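Side-chain contacts in SusD superfamily protein (Bacteroides thetaiotaomicron VPI-5482, PDB 3HDX), which probably binds polysaccharide at the outer membrane for carbohydrate uptake: residues Thr235-Ala238 and Asp239-Glu243; Tyr320-Tyr323 and Tyr324-Asn327. All blocks are in the same frame, centred on the assembly; numbering follows the deposited sequence. Where two conformers were deposited one is given.

Contact 1 (Thr235-Ala238 and Asp239-Glu243); sequences TSIA and DLTSE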
loop_
_atom_site.group_PDB
_atom_site.type_symbol
_atom_site.label_atom_id
_atom_site.label_comp_id
_atom_site.label_asym_id
_atom_site.label_seq_id
_atom_site.Cartn_x
_atom_site.Cartn_y
_atom_site.Cartn_z
ATOM N N THR A 235 11.873 -11.764 -2.445
ATOM C CA THR A 235 12.075 -11.575 -3.876
ATOM C C THR A 235 13.509 -11.089 -4.155
ATOM O O THR A 235 14.023 -10.181 -3.473
ATOM C CB THR A 235 11.014 -10.592 -4.446
ATOM O OG1 THR A 235 9.692 -11.064 -4.160
ATOM C CG2 THR A 235 11.172 -10.365 -5.950
ATOM N N SER A 236 14.156 -11.717 -5.133
ATOM C CA SER A 236 15.471 -11.287 -5.564
ATOM C C SER A 236 15.363 -9.940 -6.278
ATOM O O SER A 236 14.282 -9.535 -6.775
ATOM C CB SER A 236 16.068 -12.313 -6.537
ATOM O OG SER A 236 15.383 -12.307 -7.790
ATOM N N ILE A 237 16.482 -9.229 -6.345
ATOM C CA ILE A 237 16.472 -7.925 -7.027
ATOM C C ILE A 237 16.008 -8.044 -8.499
ATOM O O ILE A 237 15.261 -7.187 -8.978
ATOM C CB ILE A 237 17.821 -7.159 -6.879
ATOM C CG1 ILE A 237 17.653 -5.703 -7.358
ATOM C CG2 ILE A 237 18.964 -7.920 -7.617
ATOM C CD1 ILE A 237 16.639 -4.845 -6.558
ATOM N N ALA A 238 16.458 -9.095 -9.192
ATOM C CA ALA A 238 16.057 -9.310 -10.581
ATOM C C ALA A 238 14.548 -9.527 -10.682
ATOM O O ALA A 238 13.882 -8.932 -11.532
ATOM C CB ALA A 238 16.810 -10.483 -11.217
ATOM N N ASP A 239 14.014 -10.376 -9.818
ATOM C CA ASP A 239 12.547 -10.663 -9.815
ATOM C C ASP A 239 11.710 -9.478 -9.338
ATOM O O ASP A 239 10.557 -9.328 -9.747
ATOM C CB ASP A 239 12.225 -11.921 -9.000
ATOM C CG ASP A 239 12.671 -13.226 -9.683
ATOM O OD1 ASP A 239 12.940 -13.235 -10.919
ATOM O OD2 ASP A 239 12.728 -14.275 -8.993
ATOM N N LEU A 240 12.288 -8.619 -8.518
ATOM C CA LEU A 240 11.552 -7.452 -8.070
ATOM C C LEU A 240 11.352 -6.453 -9.196
ATOM O O LEU A 240 10.293 -5.851 -9.293
ATOM C CB LEU A 240 12.280 -6.775 -6.906
ATOM C CG LEU A 240 11.663 -5.529 -6.275
ATOM C CD1 LEU A 240 10.268 -5.831 -5.688
ATOM C CD2 LEU A 240 12.613 -4.963 -5.219
ATOM N N THR A 241 12.370 -6.306 -10.038
ATOM C CA THR A 241 12.433 -5.238 -11.025
ATOM C C THR A 241 12.159 -5.651 -12.470
ATOM O O THR A 241 11.977 -4.778 -13.327
ATOM C CB THR A 241 13.837 -4.569 -10.943
ATOM O OG1 THR A 241 14.869 -5.534 -11.228
ATOM C CG2 THR A 241 14.060 -3.951 -9.579
ATOM N N SER A 242 12.108 -6.961 -12.734
ATOM C CA SER A 242 11.889 -7.468 -14.075
ATOM C C SER A 242 10.550 -7.052 -14.649
ATOM O O SER A 242 9.548 -6.919 -13.939
ATOM C CB SER A 242 11.880 -9.009 -14.054
ATOM O OG SER A 242 11.587 -9.537 -15.322
ATOM N N GLU A 243 10.513 -6.992 -15.979
ATOM C CA GLU A 243 9.309 -6.700 -16.753
ATOM C C GLU A 243 8.231 -7.794 -16.535
ATOM O O GLU A 243 7.048 -7.572 -16.764
ATOM C CB GLU A 243 9.682 -6.588 -18.247
ATOM C CG GLU A 243 10.586 -5.393 -18.612
ATOM C CD GLU A 243 12.134 -5.553 -18.451
ATOM O OE1 GLU A 243 12.645 -6.523 -17.787
ATOM O OE2 GLU A 243 12.824 -4.635 -18.993
HETATM O O HOH W 1 12.996 -14.117 -6.301
#
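Ile237 O is gripped twice by Thr241. Thr241 OG1 donates to Ile237 O at 2.8 Å, and the backbone N of Thr241 reaches Ile237 O at 3.2 Å. The two donors come from opposite faces of the carbonyl plane, each tilted out of it. Thr241 OG1 sits between its own backbone N and carbonyl carbon (chi1 61°), which turns the hydroxyl back to the preceding helical turn. The methyl CG2 of Thr241 then lies 4.1 Å from Ile237 CD1, the two side chains crossing at a slant. Ile237 CD1 also meets Leu240 CD2 at 4.2 Å. At the other end, Ser236 OG accepts from Asp239 N at 3.1 Å in a fairly straight bond (161°). A water accepts from Ser236 N and donates to Asp239 OD2, 2.7 Å from that oxygen. The methyl CG2 of Thr235 is anti to its backbone N and rests against the Asp239–Leu240 peptide, 3.3 Å from Leu240 N. Outside, Arg394 binds Thr235 O and Lys339 binds Thr241 O. Ser236 is thus a serine N-cap of the short helix 237-241, with water where a capping box has its direct return bond, while Thr241 folds its hydroxyl onto the carbonyl four residues back.

Contact 2 (Tyr320-Tyr323 and Tyr324-Asn327); sequences YSSY and YVQN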
loop_
_atom_site.group_PDB
_atom_site.type_symbol
_atom_site.label_atom_id
_atom_site.label_comp_id
_atom_site.label_asym_id
_atom_site.label_seq_id
_atom_site.Cartn_x
_atom_site.Cartn_y
_atom_site.Cartn_z
ATOM N N TYR A 320 24.925 2.262 -18.352
ATOM C CA TYR A 320 24.449 3.352 -17.504
ATOM C C TYR A 320 23.219 2.980 -16.679
ATOM O O TYR A 320 22.498 3.888 -16.229
ATOM C CB TYR A 320 24.152 4.639 -18.315
ATOM C CG TYR A 320 25.244 5.015 -19.268
ATOM C CD1 TYR A 320 26.499 5.347 -18.793
ATOM C CD2 TYR A 320 25.010 5.045 -20.644
ATOM C CE1 TYR A 320 27.535 5.695 -19.663
ATOM C CE2 TYR A 320 26.042 5.401 -21.544
ATOM C CZ TYR A 320 27.293 5.723 -21.031
ATOM O OH TYR A 320 28.333 6.071 -21.888
ATOM N N SER A 321 23.029 1.677 -16.437
ATOM C CA SER A 321 21.922 1.195 -15.625
ATOM C C SER A 321 22.407 0.627 -14.270
ATOM O O SER A 321 23.588 0.398 -14.000
ATOM C CB SER A 321 21.126 0.087 -16.340
ATOM O OG SER A 321 21.856 -1.131 -16.401
ATOM N N SER A 322 21.397 0.431 -13.440
ATOM C CA SER A 322 21.435 -0.240 -12.164
ATOM C C SER A 322 20.039 -0.863 -12.069
ATOM O O SER A 322 19.163 -0.593 -12.925
ATOM C CB SER A 322 21.639 0.772 -11.050
ATOM O OG SER A 322 20.588 1.739 -11.056
ATOM N N TYR A 323 19.782 -1.644 -11.023
ATOM C CA TYR A 323 18.456 -2.283 -10.914
ATOM C C TYR A 323 17.291 -1.309 -10.667
ATOM O O TYR A 323 16.184 -1.568 -11.126
ATOM C CB TYR A 323 18.443 -3.417 -9.902
ATOM C CG TYR A 323 18.990 -4.698 -10.483
ATOM C CD1 TYR A 323 18.216 -5.461 -11.354
ATOM C CD2 TYR A 323 20.244 -5.185 -10.134
ATOM C CE1 TYR A 323 18.694 -6.673 -11.909
ATOM C CE2 TYR A 323 20.729 -6.395 -10.683
ATOM C CZ TYR A 323 19.944 -7.130 -11.549
ATOM O OH TYR A 323 20.436 -8.315 -12.082
ATOM N N TYR A 324 17.556 -0.187 -10.012
ATOM C CA TYR A 324 16.521 0.837 -9.794
ATOM C C TYR A 324 16.487 1.977 -10.785
ATOM O O TYR A 324 15.434 2.597 -10.938
ATOM C CB TYR A 324 16.680 1.452 -8.410
ATOM C CG TYR A 324 15.978 0.751 -7.251
ATOM C CD1 TYR A 324 15.552 -0.582 -7.308
ATOM C CD2 TYR A 324 15.777 1.460 -6.066
ATOM C CE1 TYR A 324 14.914 -1.172 -6.231
ATOM C CE2 TYR A 324 15.164 0.883 -4.991
ATOM C CZ TYR A 324 14.733 -0.434 -5.066
ATOM O OH TYR A 324 14.084 -1.057 -4.039
ATOM N N VAL A 325 17.632 2.295 -11.401
ATOM C CA VAL A 325 17.767 3.517 -12.178
ATOM C C VAL A 325 18.516 3.288 -13.501
ATOM O O VAL A 325 19.529 2.598 -13.548
ATOM C CB VAL A 325 18.533 4.573 -11.327
ATOM C CG1 VAL A 325 18.682 5.879 -12.077
ATOM C CG2 VAL A 325 17.826 4.808 -9.978
ATOM N N GLN A 326 18.038 3.930 -14.548
ATOM C CA GLN A 326 18.665 3.912 -15.872
ATOM C C GLN A 326 19.050 5.330 -16.281
ATOM O O GLN A 326 18.671 6.317 -15.638
ATOM C CB GLN A 326 17.731 3.290 -16.901
ATOM C CG GLN A 326 17.664 1.773 -16.804
ATOM C CD GLN A 326 16.753 1.156 -17.814
ATOM O OE1 GLN A 326 16.552 1.698 -18.918
ATOM N NE2 GLN A 326 16.263 -0.026 -17.499
ATOM N N ASN A 327 19.839 5.426 -17.359
ATOM C CA ASN A 327 20.276 6.722 -17.877
ATOM C C ASN A 327 21.125 7.489 -16.880
ATOM O O ASN A 327 21.006 8.731 -16.746
ATOM C CB ASN A 327 19.107 7.585 -18.371
ATOM C CG ASN A 327 18.291 6.937 -19.431
ATOM O OD1 ASN A 327 18.640 5.892 -19.974
ATOM N ND2 ASN A 327 17.200 7.603 -19.787
HETATM O O HOH W 2 17.510 -1.278 -14.996
#
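Ser322 and Val325 form the tight part of this contact. Val325 O takes two bonds from one residue. Ser322 N donates to Val325 O at 2.9 Å, nearly in line with the C=O bond (164°). Ser322 OG donates to Val325 O at 2.8 Å, in the carbonyl plane and on a lone pair. The hydroxyl can do this because it sits between the backbone N and carbonyl carbon of Ser322 (chi1 59°), with Ser322 OG tucked against Val325 CB at 3.5 Å. Ser321 CA adds a CH...O contact to the same oxygen. With an alanine at Ser322, Val325 O would probably lose its lone-pair partner and keep the backbone bond alone, and the turn would be less firmly tied. Tyr323 and Tyr324 are the corner residues of a beta turn with type I backbone angles, which reverses the chain into strand 325-326. That strand pairs with strand 334-335. The Tyr324 ring has Tyr323 C at its edge, and its OH is held by Arg422 O and Lys337 NZ. Ser321 and Gln326 pack more lightly, though still buried, with Ser321 CB 3.9 Å from Gln326 CG. Beside them Gln326 NE2 donates to a water at 3.1 Å, which also lies by Ser322 O. The open side is at Tyr320, which is exposed; its CB starts toward the opposite segment, but the ring leads away from it.

Overall arrangement
Contact 1 comes first along the chain and contact 2 follows some eighty residues later, with centres about 13 Å apart on the same side of the chain's centre. The first is built on the short helix 237-241 and its two ends; the second is the turn leading into strand 325-326. They have no helix or strand in common, yet they touch. Tyr323 packs on the helix, with Tyr323 CB 3.5 Å from Ile237 CG1 and Tyr323 CD1 3.3 Å from Thr241 OG1. Ile237 CD1 also meets Tyr324 CE1 at 4.1 Å. The two corner tyrosines of the turn thus join this small helix to a two-stranded antiparallel pairing in a largely helical protein.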